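Co-type Nitrile Hydratase beta subunit (Pseudomonas putida, PDB 3QYH) is the beta subunit of a cobalt-type nitrile hydratase, which probably pairs with an alpha subunit to hydrate nitriles to the corresponding amides. Local coordinates at residues B[183-189]-B[208-214]; B[38-43]-B[103-107]; B[29-34]-B[67-73]; B[1-5]-B[143-147]. One frame throughout, in Å; residues are numbered along the deposited sequence.

How the contacts relate
Contacts 2 and 3 belong to the helical N-terminal half of the chain and contact 1 to the antiparallel sheet of the C-terminal half. Helix 28-43 is shared by contact 3, near its start, and contact 2, nearer its end; their centres lie about 17 Å apart, and their segments alternate along the sequence. Both are nested within the loop that contact 4 closes, and contact 1 follows afterwards. Contacts 1 and 3 lie on opposite sides of the chain's centre, about 31 Å between centres. Contact 4, whose segments come from the N-terminal and C-terminal regions, links the first residues to the loop between strands 136-139 and 158-168, and thereby the helical part to the sheet-bearing part.

Contact 1 (B[183-189]-B[208-214]); sequences QHVYTVS and RVDLWDD
Gln183 reaches across to the 3-10 segment at 213-214, its amide plane 84° from the carboxylate plane of Asp214. Its OE1 accepts from Asp214 N at 2.8 Å, while NE2 bonds weakly to Asp214 OD1 and also to Thr170 OG1. Gln183 CG sits 3.6 Å from Trp212 CD1, at the indole edge. With an alanine at this place, Asp214 N is likely to lose its acceptor and the ring edge its cover. Val185 CG2 lies over one indole face, 3.5 Å from the centroid of the five-membered ring of Trp212, a CH-pi contact suited to a branched residue. Tyr186 and Asp213 run side by side, Tyr186 OH donating to Asp213 OD2 (2.6 Å) on its anti side, somewhat out of the carboxylate plane. Thr187 OG1, beside its own backbone N at chi1 -61°, donates to Asp210 OD2 at 2.6 Å from above the carboxylate plane and also bonds to His165. The strands belong to the antiparallel sheet of the SH3-clan C-terminal region, which Arg208 and Val209 continue into another protein's chain by parallel pairing. The carboxylates of Asp210 and Asp213 are held by several donors; Arg130, salt-bridged to Asp213, would favour its charged form.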
loop_
_atom_site.group_PDB
_atom_site.type_symbol
_atom_site.label_atom_id
_atom_site.label_comp_id
_atom_site.label_asym_id
_atom_site.label_seq_id
_atom_site.Cartn_x
_atom_site.Cartn_y
_atom_site.Cartn_z
ATOM N N GLN B 183 4.660 -19.677 -2.992
ATOM C CA GLN B 183 3.747 -20.215 -3.989
ATOM C C GLN B 183 3.392 -19.077 -4.927
ATOM O O GLN B 183 3.755 -17.918 -4.680
ATOM C CB GLN B 183 2.484 -20.800 -3.324
ATOM C CG GLN B 183 1.656 -19.763 -2.543
ATOM C CD GLN B 183 0.419 -20.345 -1.869
ATOM O OE1 GLN B 183 -0.344 -21.103 -2.480
ATOM N NE2 GLN B 183 0.209 -19.990 -0.598
ATOM N N HIS B 184 2.701 -19.401 -6.014
ATOM C CA HIS B 184 2.315 -18.400 -6.979
ATOM C C HIS B 184 1.253 -17.428 -6.470
ATOM O O HIS B 184 0.375 -17.788 -5.661
ATOM C CB HIS B 184 1.849 -19.063 -8.276
ATOM C CG HIS B 184 2.975 -19.581 -9.115
ATOM N ND1 HIS B 184 3.404 -18.943 -10.257
ATOM C CD2 HIS B 184 3.789 -20.650 -8.947
ATOM C CE1 HIS B 184 4.413 -19.621 -10.782
ATOM N NE2 HIS B 184 4.672 -20.654 -10.003
ATOM N N VAL B 185 1.350 -16.197 -6.962
ATOM C CA VAL B 185 0.347 -15.167 -6.722
ATOM C C VAL B 185 -0.212 -14.760 -8.072
ATOM O O VAL B 185 0.548 -14.546 -9.032
ATOM C CB VAL B 185 0.974 -13.935 -6.026
ATOM C CG1 VAL B 185 -0.005 -12.769 -6.008
ATOM C CG2 VAL B 185 1.426 -14.301 -4.612
ATOM N N TYR B 186 -1.531 -14.673 -8.171
ATOM C CA TYR B 186 -2.174 -14.314 -9.429
ATOM C C TYR B 186 -2.992 -13.055 -9.215
ATOM O O TYR B 186 -3.558 -12.858 -8.137
ATOM C CB TYR B 186 -3.137 -15.420 -9.879
ATOM C CG TYR B 186 -2.567 -16.832 -9.890
ATOM C CD1 TYR B 186 -2.623 -17.644 -8.760
ATOM C CD2 TYR B 186 -1.995 -17.362 -11.050
ATOM C CE1 TYR B 186 -2.105 -18.929 -8.776
ATOM C CE2 TYR B 186 -1.485 -18.648 -11.076
ATOM C CZ TYR B 186 -1.542 -19.426 -9.950
ATOM O OH TYR B 186 -1.038 -20.700 -9.953
ATOM N N THR B 187 -3.086 -12.207 -10.230
ATOM C CA THR B 187 -4.188 -11.244 -10.250
ATOM C C THR B 187 -5.437 -11.923 -10.807
ATOM O O THR B 187 -5.398 -12.528 -11.888
ATOM C CB THR B 187 -3.894 -9.991 -11.086
ATOM O OG1 THR B 187 -2.767 -9.309 -10.536
ATOM C CG2 THR B 187 -5.106 -9.032 -11.049
ATOM N N VAL B 188 -6.536 -11.832 -10.062
ATOM C CA VAL B 188 -7.784 -12.456 -10.469
ATOM C C VAL B 188 -8.814 -11.374 -10.703
ATOM O O VAL B 188 -8.961 -10.488 -9.870
ATOM C CB VAL B 188 -8.304 -13.409 -9.399
ATOM C CG1 VAL B 188 -9.671 -13.982 -9.813
ATOM C CG2 VAL B 188 -7.295 -14.521 -9.128
ATOM N N SER B 189 -9.529 -11.442 -11.829
ATOM C CA SER B 189 -10.491 -10.405 -12.191
ATOM C C SER B 189 -11.928 -10.881 -11.895
ATOM O O SER B 189 -12.324 -11.972 -12.287
ATOM C CB SER B 189 -10.344 -10.032 -13.674
ATOM O OG SER B 189 -11.301 -9.088 -14.073
ATOM N N ARG B 208 -9.945 -6.239 -9.655
ATOM C CA ARG B 208 -8.843 -7.171 -9.697
ATOM C C ARG B 208 -8.265 -7.292 -8.294
ATOM O O ARG B 208 -8.126 -6.296 -7.583
ATOM C CB ARG B 208 -7.797 -6.725 -10.736
ATOM C CG ARG B 208 -8.304 -6.973 -12.168
ATOM C CD ARG B 208 -7.391 -6.481 -13.280
ATOM N NE ARG B 208 -7.977 -6.842 -14.576
ATOM C CZ ARG B 208 -7.279 -7.094 -15.674
ATOM N NH1 ARG B 208 -5.951 -7.018 -15.660
ATOM N NH2 ARG B 208 -7.919 -7.432 -16.785
ATOM N N VAL B 209 -7.952 -8.520 -7.901
ATOM C CA VAL B 209 -7.413 -8.790 -6.570
ATOM C C VAL B 209 -6.243 -9.757 -6.681
ATOM O O VAL B 209 -6.300 -10.720 -7.451
ATOM C CB VAL B 209 -8.508 -9.415 -5.648
ATOM C CG1 VAL B 209 -8.028 -9.484 -4.195
ATOM C CG2 VAL B 209 -9.829 -8.624 -5.739
ATOM N N ASP B 210 -5.192 -9.544 -5.890
ATOM C CA ASP B 210 -4.061 -10.456 -5.934
ATOM C C ASP B 210 -4.156 -11.562 -4.886
ATOM O O ASP B 210 -4.224 -11.297 -3.681
ATOM C CB ASP B 210 -2.732 -9.690 -5.831
ATOM C CG ASP B 210 -2.531 -8.726 -6.989
ATOM O OD1 ASP B 210 -1.660 -7.832 -6.881
ATOM O OD2 ASP B 210 -3.257 -8.861 -8.007
ATOM N N LEU B 211 -4.147 -12.804 -5.355
ATOM C CA LEU B 211 -4.514 -13.925 -4.504
ATOM C C LEU B 211 -3.509 -15.054 -4.657
ATOM O O LEU B 211 -3.025 -15.312 -5.762
ATOM C CB LEU B 211 -5.916 -14.404 -4.868
ATOM C CG LEU B 211 -7.011 -13.385 -4.537
ATOM C CD1 LEU B 211 -8.310 -13.756 -5.214
ATOM C CD2 LEU B 211 -7.220 -13.233 -3.004
ATOM N N TRP B 212 -3.192 -15.711 -3.547
ATOM C CA TRP B 212 -2.230 -16.794 -3.545
ATOM C C TRP B 212 -2.854 -18.085 -4.066
ATOM O O TRP B 212 -4.060 -18.296 -3.948
ATOM C CB TRP B 212 -1.668 -16.997 -2.143
ATOM C CG TRP B 212 -0.540 -16.032 -1.771
ATOM C CD1 TRP B 212 0.796 -16.328 -1.667
ATOM C CD2 TRP B 212 -0.664 -14.639 -1.460
ATOM N NE1 TRP B 212 1.502 -15.202 -1.311
ATOM C CE2 TRP B 212 0.626 -14.155 -1.172
ATOM C CE3 TRP B 212 -1.743 -13.755 -1.386
ATOM C CZ2 TRP B 212 0.863 -12.826 -0.824
ATOM C CZ3 TRP B 212 -1.498 -12.440 -1.031
ATOM C CH2 TRP B 212 -0.214 -11.994 -0.744
ATOM N N ASP B 213 -2.025 -18.939 -4.652
ATOM C CA ASP B 213 -2.475 -20.158 -5.328
ATOM C C ASP B 213 -3.418 -20.989 -4.455
ATOM O O ASP B 213 -4.511 -21.354 -4.895
ATOM C CB ASP B 213 -1.263 -21.003 -5.757
ATOM C CG ASP B 213 -1.645 -22.161 -6.654
ATOM O OD1 ASP B 213 -2.335 -23.064 -6.163
ATOM O OD2 ASP B 213 -1.248 -22.167 -7.847
ATOM N N ASP B 214 -3.017 -21.285 -3.221
ATOM C CA ASP B 214 -3.884 -22.118 -2.391
ATOM C C ASP B 214 -5.075 -21.387 -1.757
ATOM O O ASP B 214 -5.761 -21.960 -0.925
ATOM C CB ASP B 214 -3.098 -22.949 -1.358
ATOM C CG ASP B 214 -2.490 -22.108 -0.253
ATOM O OD1 ASP B 214 -2.735 -20.882 -0.199
ATOM O OD2 ASP B 214 -1.752 -22.680 0.572
#

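Contact 2 (B[38-43]-B[103-107]); sequences PALLAN and TPVLT
The later part of helix 28-43 meets the irregular segment 103-107, a loop that leads into helix 111-117, through Asn43 and Val105. Asn43 OD1 accepts the backbone N-H of Val105 N at 3.0 Å, with an N-H...O angle of 163° and the donor close to the line of the amide C=O. The side chain gets there with CG anti to the carbonyl carbon, chi1 -70°. Asparagine suits the place because its two ends do different work: while OD1 takes the loop N-H, ND2 bonds to Asn45 and to the backbone of the chain of another protein. A leucine in its place would probably leave Val105 N without its acceptor and the neighbouring protein chain without its donor. A water bridges this join of helix to loop, accepting from Leu106 N at 3.1 Å and lying near both Asn43 OD1 and Ala39 O, one turn back along the helix. Beside these bonds the contact is apolar. Leu106 lays CD2 over the backbone of Ala39, 3.7 Å from its CA, and the leucine also touches Val111 and Leu114 of helix 111-117. Small alanines let the loop come this near: the methyl of Ala42 points at it, with Ala42 CB 4.0 Å from Leu106 CB. Val105 CG1 rests 3.4 Å from Ala42 O, while CG2 passes alongside Asn43.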
loop_
_atom_site.group_PDB
_atom_site.type_symbol
_atom_site.label_atom_id
_atom_site.label_comp_id
_atom_site.label_asym_id
_atom_site.label_seq_id
_atom_site.Cartn_x
_atom_site.Cartn_y
_atom_site.Cartn_z
ATOM N N PRO B 38 11.359 1.361 9.307
ATOM C CA PRO B 38 12.525 0.775 8.622
ATOM C C PRO B 38 13.630 0.437 9.617
ATOM O O PRO B 38 14.372 -0.543 9.430
ATOM C CB PRO B 38 13.010 1.901 7.696
ATOM C CG PRO B 38 11.938 2.923 7.706
ATOM C CD PRO B 38 11.105 2.756 8.900
ATOM N N ALA B 39 13.763 1.238 10.667
ATOM C CA ALA B 39 14.816 0.957 11.650
ATOM C C ALA B 39 14.569 -0.396 12.345
ATOM O O ALA B 39 15.480 -1.208 12.505
ATOM C CB ALA B 39 14.931 2.103 12.668
ATOM N N LEU B 40 13.326 -0.656 12.723
ATOM C CA LEU B 40 13.010 -1.870 13.452
ATOM C C LEU B 40 12.971 -3.082 12.531
ATOM O O LEU B 40 13.365 -4.169 12.932
ATOM C CB LEU B 40 11.692 -1.717 14.225
ATOM C CG LEU B 40 11.717 -0.629 15.297
ATOM C CD1 LEU B 40 10.308 -0.369 15.868
ATOM C CD2 LEU B 40 12.711 -0.980 16.424
ATOM N N LEU B 41 12.483 -2.908 11.308
ATOM C CA LEU B 41 12.541 -3.989 10.330
ATOM C C LEU B 41 14.011 -4.351 10.046
ATOM O O LEU B 41 14.334 -5.521 9.915
ATOM C CB LEU B 41 11.838 -3.611 9.018
ATOM C CG LEU B 41 10.301 -3.545 9.029
ATOM C CD1 LEU B 41 9.775 -2.909 7.714
ATOM C CD2 LEU B 41 9.703 -4.933 9.260
ATOM N N ALA B 42 14.880 -3.350 9.938
ATOM C CA ALA B 42 16.295 -3.603 9.629
ATOM C C ALA B 42 16.922 -4.467 10.733
ATOM O O ALA B 42 17.733 -5.343 10.457
ATOM C CB ALA B 42 17.066 -2.310 9.449
ATOM N N ASN B 43 16.545 -4.214 11.983
ATOM C CA ASN B 43 17.005 -5.034 13.100
ATOM C C ASN B 43 16.548 -6.487 12.989
ATOM O O ASN B 43 17.110 -7.366 13.618
ATOM C CB ASN B 43 16.462 -4.503 14.436
ATOM C CG ASN B 43 17.080 -3.185 14.852
ATOM O OD1 ASN B 43 18.135 -2.800 14.369
ATOM N ND2 ASN B 43 16.408 -2.481 15.759
ATOM N N THR B 103 22.679 -2.890 19.255
ATOM C CA THR B 103 23.287 -1.968 18.326
ATOM C C THR B 103 22.338 -1.791 17.142
ATOM O O THR B 103 21.878 -2.780 16.574
ATOM C CB THR B 103 24.618 -2.543 17.798
ATOM O OG1 THR B 103 25.502 -2.783 18.895
ATOM C CG2 THR B 103 25.269 -1.567 16.832
ATOM N N PRO B 104 22.067 -0.537 16.745
ATOM C CA PRO B 104 21.104 -0.340 15.650
ATOM C C PRO B 104 21.647 -0.888 14.356
ATOM O O PRO B 104 22.802 -0.641 14.015
ATOM C CB PRO B 104 20.962 1.190 15.554
ATOM C CG PRO B 104 21.453 1.716 16.865
ATOM C CD PRO B 104 22.523 0.734 17.325
ATOM N N VAL B 105 20.824 -1.629 13.631
ATOM C CA VAL B 105 21.257 -2.120 12.334
ATOM C C VAL B 105 21.149 -1.024 11.285
ATOM O O VAL B 105 21.991 -0.922 10.407
ATOM C CB VAL B 105 20.447 -3.365 11.918
ATOM C CG1 VAL B 105 20.776 -3.771 10.494
ATOM C CG2 VAL B 105 20.741 -4.496 12.881
ATOM N N LEU B 106 20.111 -0.194 11.374
ATOM C CA LEU B 106 19.974 0.890 10.400
ATOM C C LEU B 106 20.847 2.074 10.811
ATOM O O LEU B 106 20.476 2.841 11.693
ATOM C CB LEU B 106 18.523 1.331 10.261
ATOM C CG LEU B 106 18.257 2.336 9.147
ATOM C CD1 LEU B 106 18.353 1.673 7.770
ATOM C CD2 LEU B 106 16.901 2.994 9.340
ATOM N N THR B 107 22.005 2.211 10.166
ATOM C CA THR B 107 22.928 3.298 10.466
ATOM C C THR B 107 22.955 4.301 9.316
ATOM O O THR B 107 22.585 3.963 8.186
ATOM C CB THR B 107 24.349 2.746 10.647
ATOM O OG1 THR B 107 24.738 2.080 9.437
ATOM C CG2 THR B 107 24.389 1.753 11.811
HETATM O O HOH W 1 17.852 0.039 13.550
#

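Contact 3 (B[29-34]-B[67-73]); sequences WEKTVM and TYYELWL
Val33 and Tyr69 lie at the close-packed middle of the crossing between helices 28-43 and 68-82. Val33 points CG1, set anti to its backbone N at chi1 174°, into the other helix, 3.4 Å from Tyr69 O and 3.6 Å from Trp72 CB. A short, apolar, branched residue suits the place because this methyl must fit between those two atoms. The phenol of Tyr69 reaches from Glu30 toward Met34: Glu30 CG approaches its CD2, while Met34 runs alongside the ring and puts CB 3.7 Å from Tyr69 CE1. Trp72 presents its edge to the helix backbone, with CZ3 3.6 Å from Met34 O, and Phe51 meets the indole edge-to-face; this side chain lies about 9 Å from the bound cobalt ion.

At the Thr67 end the contact is more polar and includes water. Trp29 CZ3 comes within 3.7 Å of Tyr69 CB, and the ring turns an edge toward Thr67 OG1. A water links the helices there, donating to Glu30 OE2 at 2.6 Å and to Thr67 OG1, and accepting from Tyr69 N. Glutamate suits this position because its other oxygen, OE1, accepts from the backbone of Arg26 and Tyr27. Within its own segment Glu70 OE2 takes both the N-H and the hydroxyl of Thr67. The axes of segments 29-34 and 68-73 come within 9.5 Å, with 44° between their N-to-C directions, a helix-helix crossing in the N-terminal helical half of the beta subunit.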
loop_
_atom_site.group_PDB
_atom_site.type_symbol
_atom_site.label_atom_id
_atom_site.label_comp_id
_atom_site.label_asym_id
_atom_site.label_seq_id
_atom_site.Cartn_x
_atom_site.Cartn_y
_atom_site.Cartn_z
ATOM N N TRP B 29 5.414 14.481 15.341
ATOM C CA TRP B 29 5.497 13.137 15.917
ATOM C C TRP B 29 5.372 12.035 14.848
ATOM O O TRP B 29 5.925 10.944 14.983
ATOM C CB TRP B 29 4.477 12.961 17.057
ATOM C CG TRP B 29 3.013 13.041 16.641
ATOM C CD1 TRP B 29 2.203 14.127 16.724
ATOM C CD2 TRP B 29 2.208 11.984 16.107
ATOM N NE1 TRP B 29 0.943 13.819 16.266
ATOM C CE2 TRP B 29 0.918 12.507 15.888
ATOM C CE3 TRP B 29 2.450 10.652 15.790
ATOM C CZ2 TRP B 29 -0.122 11.744 15.367
ATOM C CZ3 TRP B 29 1.412 9.892 15.277
ATOM C CH2 TRP B 29 0.145 10.441 15.070
ATOM N N GLU B 30 4.655 12.321 13.770
ATOM C CA GLU B 30 4.530 11.357 12.672
ATOM C C GLU B 30 5.869 11.020 12.013
ATOM O O GLU B 30 6.071 9.904 11.534
ATOM C CB GLU B 30 3.554 11.868 11.607
ATOM C CG GLU B 30 2.099 11.964 12.091
ATOM C CD GLU B 30 1.164 12.498 11.002
ATOM O OE1 GLU B 30 1.637 13.248 10.123
ATOM O OE2 GLU B 30 -0.040 12.152 11.025
ATOM N N LYS B 31 6.774 11.992 11.964
ATOM C CA LYS B 31 8.086 11.751 11.366
ATOM C C LYS B 31 8.842 10.690 12.151
ATOM O O LYS B 31 9.465 9.798 11.576
ATOM C CB LYS B 31 8.911 13.047 11.329
ATOM C CG LYS B 31 8.258 14.149 10.488
ATOM C CD LYS B 31 8.968 15.487 10.678
ATOM C CE LYS B 31 8.202 16.614 9.957
ATOM N NZ LYS B 31 8.859 17.948 10.109
ATOM N N THR B 32 8.809 10.820 13.466
ATOM C CA THR B 32 9.429 9.839 14.356
ATOM C C THR B 32 8.824 8.453 14.162
ATOM O O THR B 32 9.552 7.451 13.995
ATOM C CB THR B 32 9.230 10.271 15.826
ATOM O OG1 THR B 32 9.746 11.598 15.988
ATOM C CG2 THR B 32 9.931 9.308 16.787
ATOM N N VAL B 33 7.496 8.369 14.202
ATOM C CA VAL B 33 6.840 7.067 14.072
ATOM C C VAL B 33 7.143 6.430 12.707
ATOM O O VAL B 33 7.494 5.250 12.595
ATOM C CB VAL B 33 5.303 7.177 14.289
ATOM C CG1 VAL B 33 4.649 5.834 14.003
ATOM C CG2 VAL B 33 4.997 7.619 15.747
ATOM N N MET B 34 7.016 7.207 11.645
ATOM C CA MET B 34 7.268 6.657 10.317
ATOM C C MET B 34 8.700 6.115 10.212
ATOM O O MET B 34 8.914 5.012 9.719
ATOM C CB MET B 34 7.017 7.717 9.242
ATOM C CG MET B 34 7.181 7.198 7.827
ATOM S SD MET B 34 8.911 7.341 7.247
ATOM C CE MET B 34 9.014 5.897 6.210
ATOM N N THR B 67 -5.502 7.952 14.051
ATOM C CA THR B 67 -4.942 8.387 12.779
ATOM C C THR B 67 -3.915 7.344 12.325
ATOM O O THR B 67 -3.510 6.481 13.104
ATOM C CB THR B 67 -4.291 9.779 12.868
ATOM O OG1 THR B 67 -3.198 9.735 13.791
ATOM C CG2 THR B 67 -5.301 10.816 13.338
ATOM N N TYR B 68 -3.495 7.407 11.068
ATOM C CA TYR B 68 -2.676 6.331 10.512
ATOM C C TYR B 68 -1.444 5.959 11.351
ATOM O O TYR B 68 -1.237 4.787 11.668
ATOM C CB TYR B 68 -2.264 6.656 9.081
ATOM C CG TYR B 68 -1.500 5.536 8.422
ATOM C CD1 TYR B 68 -2.158 4.390 7.969
ATOM C CD2 TYR B 68 -0.118 5.630 8.241
ATOM C CE1 TYR B 68 -1.473 3.372 7.362
ATOM C CE2 TYR B 68 0.593 4.619 7.629
ATOM C CZ TYR B 68 -0.089 3.485 7.194
ATOM O OH TYR B 68 0.616 2.474 6.571
ATOM N N TYR B 69 -0.616 6.941 11.694
ATOM C CA TYR B 69 0.610 6.634 12.403
ATOM C C TYR B 69 0.377 6.232 13.872
ATOM O O TYR B 69 1.270 5.689 14.518
ATOM C CB TYR B 69 1.640 7.755 12.250
ATOM C CG TYR B 69 2.179 7.839 10.828
ATOM C CD1 TYR B 69 2.973 6.807 10.298
ATOM C CD2 TYR B 69 1.873 8.920 10.011
ATOM C CE1 TYR B 69 3.448 6.846 9.000
ATOM C CE2 TYR B 69 2.366 8.987 8.686
ATOM C CZ TYR B 69 3.136 7.937 8.198
ATOM O OH TYR B 69 3.619 7.991 6.925
ATOM N N GLU B 70 -0.833 6.448 14.386
ATOM C CA GLU B 70 -1.183 5.862 15.673
ATOM C C GLU B 70 -1.255 4.348 15.572
ATOM O O GLU B 70 -0.951 3.650 16.536
ATOM C CB GLU B 70 -2.507 6.405 16.195
ATOM C CG GLU B 70 -2.434 7.816 16.663
ATOM C CD GLU B 70 -3.797 8.329 17.081
ATOM O OE1 GLU B 70 -4.296 7.878 18.128
ATOM O OE2 GLU B 70 -4.366 9.159 16.344
ATOM N N LEU B 71 -1.666 3.830 14.413
ATOM C CA LEU B 71 -1.684 2.375 14.222
ATOM C C LEU B 71 -0.257 1.813 14.295
ATOM O O LEU B 71 -0.013 0.778 14.910
ATOM C CB LEU B 71 -2.302 1.997 12.872
ATOM C CG LEU B 71 -3.608 2.732 12.527
ATOM C CD1 LEU B 71 -4.091 2.266 11.159
ATOM C CD2 LEU B 71 -4.657 2.507 13.592
ATOM N N TRP B 72 0.687 2.497 13.667
ATOM C CA TRP B 72 2.074 2.054 13.713
ATOM C C TRP B 72 2.618 2.127 15.136
ATOM O O TRP B 72 3.313 1.209 15.592
ATOM C CB TRP B 72 2.944 2.918 12.801
ATOM C CG TRP B 72 2.746 2.666 11.332
ATOM C CD1 TRP B 72 1.650 2.122 10.734
ATOM C CD2 TRP B 72 3.678 2.957 10.282
ATOM N NE1 TRP B 72 1.839 2.057 9.368
ATOM C CE2 TRP B 72 3.071 2.559 9.064
ATOM C CE3 TRP B 72 4.967 3.513 10.249
ATOM C CZ2 TRP B 72 3.709 2.706 7.823
ATOM C CZ3 TRP B 72 5.597 3.661 9.019
ATOM C CH2 TRP B 72 4.973 3.262 7.827
ATOM N N LEU B 73 2.328 3.226 15.821
ATOM C CA LEU B 73 2.781 3.404 17.202
ATOM C C LEU B 73 2.293 2.236 18.062
ATOM O O LEU B 73 3.031 1.713 18.900
ATOM C CB LEU B 73 2.296 4.744 17.774
ATOM C CG LEU B 73 2.536 4.939 19.277
ATOM C CD1 LEU B 73 4.024 4.853 19.626
ATOM C CD2 LEU B 73 1.959 6.246 19.737
HETATM O O HOH W 2 -1.147 9.881 11.789
#

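Contact 4 (B[1-5]-B[143-147]); sequences MNGIH and NPVGH
The chain's first backbone nitrogen, Met1 N, bonds to Gly146 O at 2.8 Å and more weakly to Pro144 O at 3.2 Å, so the loop between strands 136-139 and 158-168 receives the N-terminus, joining the N-terminal and C-terminal family regions at the surface. Asn2 then forms the centre of an inverse gamma turn. The Met1 side chain is extended, CG anti to N with chi1 177°, and its CB packs 3.4 Å from Val145 O; the long, thin chain also touches His53 and Glu56 of helix 48-56. Asn2 ND2 donates to Asn143 OD1 at 3.0 Å along a nearly straight N-H...O line of 169°. The two amide planes are almost perpendicular, 89° apart, and the acceptor lies close to the plane of the Asn2 amide. Asparagine serves well here, since its other end, OD1, bonds to Arg155 and accepts a hydrogen bond from a water (2.8 Å). That same water donates to Pro144 O and accepts from Met1 N at 2.6 Å. A terminal amine, if protonated as is usual, would have its three N-H groups matched by the two carbonyls and the water, and its positive charge would probably be eased by the dipoles of these oxygens.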
loop_
_atom_site.group_PDB
_atom_site.type_symbol
_atom_site.label_atom_id
_atom_site.label_comp_id
_atom_site.label_asym_id
_atom_site.label_seq_id
_atom_site.Cartn_x
_atom_site.Cartn_y
_atom_site.Cartn_z
ATOM N N MET B 1 -8.151 -12.940 9.296
ATOM C CA MET B 1 -8.895 -12.397 10.437
ATOM C C MET B 1 -10.027 -11.516 9.951
ATOM O O MET B 1 -9.788 -10.543 9.227
ATOM C CB MET B 1 -7.981 -11.581 11.356
ATOM C CG MET B 1 -8.765 -10.947 12.504
ATOM S SD MET B 1 -7.740 -9.897 13.513
ATOM C CE MET B 1 -8.973 -9.236 14.661
ATOM N N ASN B 2 -11.261 -11.846 10.327
ATOM C CA ASN B 2 -12.413 -11.067 9.853
ATOM C C ASN B 2 -12.607 -9.811 10.674
ATOM O O ASN B 2 -13.607 -9.667 11.381
ATOM C CB ASN B 2 -13.686 -11.907 9.881
ATOM C CG ASN B 2 -13.635 -13.085 8.930
ATOM O OD1 ASN B 2 -12.731 -13.192 8.088
ATOM N ND2 ASN B 2 -14.613 -13.977 9.048
ATOM N N GLY B 3 -11.639 -8.908 10.590
ATOM C CA GLY B 3 -11.608 -7.753 11.467
ATOM C C GLY B 3 -12.037 -6.500 10.749
ATOM O O GLY B 3 -12.322 -6.528 9.559
ATOM N N ILE B 4 -12.071 -5.396 11.487
ATOM C CA ILE B 4 -12.525 -4.112 10.982
ATOM C C ILE B 4 -11.612 -3.545 9.856
ATOM O O ILE B 4 -12.056 -2.706 9.087
ATOM C CB ILE B 4 -12.607 -3.102 12.143
ATOM C CG1 ILE B 4 -13.321 -1.820 11.720
ATOM C CG2 ILE B 4 -11.230 -2.783 12.665
ATOM C CD1 ILE B 4 -14.780 -1.972 11.631
ATOM N N HIS B 5 -10.365 -4.011 9.773
ATOM C CA HIS B 5 -9.418 -3.594 8.715
ATOM C C HIS B 5 -9.846 -4.091 7.337
ATOM O O HIS B 5 -9.412 -3.559 6.318
ATOM C CB HIS B 5 -8.011 -4.158 8.975
ATOM C CG HIS B 5 -7.873 -5.603 8.613
ATOM N ND1 HIS B 5 -8.263 -6.623 9.456
ATOM C CD2 HIS B 5 -7.399 -6.202 7.492
ATOM C CE1 HIS B 5 -8.042 -7.786 8.866
ATOM N NE2 HIS B 5 -7.520 -7.559 7.673
ATOM N N ASN B 143 -12.003 -18.840 6.852
ATOM C CA ASN B 143 -12.223 -17.782 7.813
ATOM C C ASN B 143 -11.247 -17.893 8.959
ATOM O O ASN B 143 -11.651 -18.033 10.104
ATOM C CB ASN B 143 -13.688 -17.786 8.288
ATOM C CG ASN B 143 -14.634 -17.349 7.207
ATOM O OD1 ASN B 143 -14.806 -16.144 6.968
ATOM N ND2 ASN B 143 -15.243 -18.318 6.519
ATOM N N PRO B 144 -9.944 -17.804 8.645
ATOM C CA PRO B 144 -8.908 -17.975 9.660
ATOM C C PRO B 144 -8.980 -16.857 10.676
ATOM O O PRO B 144 -9.334 -15.743 10.298
ATOM C CB PRO B 144 -7.601 -17.822 8.877
ATOM C CG PRO B 144 -7.948 -17.201 7.581
ATOM C CD PRO B 144 -9.423 -17.342 7.348
ATOM N N VAL B 145 -8.631 -17.137 11.933
ATOM C CA VAL B 145 -8.540 -16.083 12.928
ATOM C C VAL B 145 -7.206 -15.359 12.793
ATOM O O VAL B 145 -7.073 -14.219 13.228
ATOM C CB VAL B 145 -8.684 -16.626 14.364
ATOM C CG1 VAL B 145 -10.061 -17.236 14.547
ATOM C CG2 VAL B 145 -7.596 -17.644 14.644
ATOM N N GLY B 146 -6.234 -16.022 12.179
ATOM C CA GLY B 146 -4.927 -15.430 11.956
ATOM C C GLY B 146 -4.857 -14.604 10.679
ATOM O O GLY B 146 -5.871 -14.291 10.052
ATOM N N HIS B 147 -3.637 -14.252 10.288
ATOM C CA HIS B 147 -3.419 -13.295 9.203
ATOM C C HIS B 147 -3.712 -13.944 7.843
ATOM O O HIS B 147 -3.269 -15.063 7.593
ATOM C CB HIS B 147 -1.969 -12.790 9.248
ATOM C CG HIS B 147 -1.648 -11.750 8.211
ATOM N ND1 HIS B 147 -2.286 -10.527 8.153
ATOM C CD2 HIS B 147 -0.732 -11.745 7.210
ATOM C CE1 HIS B 147 -1.782 -9.814 7.155
ATOM N NE2 HIS B 147 -0.837 -10.528 6.569
HETATM O O HOH W 3 -10.132 -14.172 8.125
#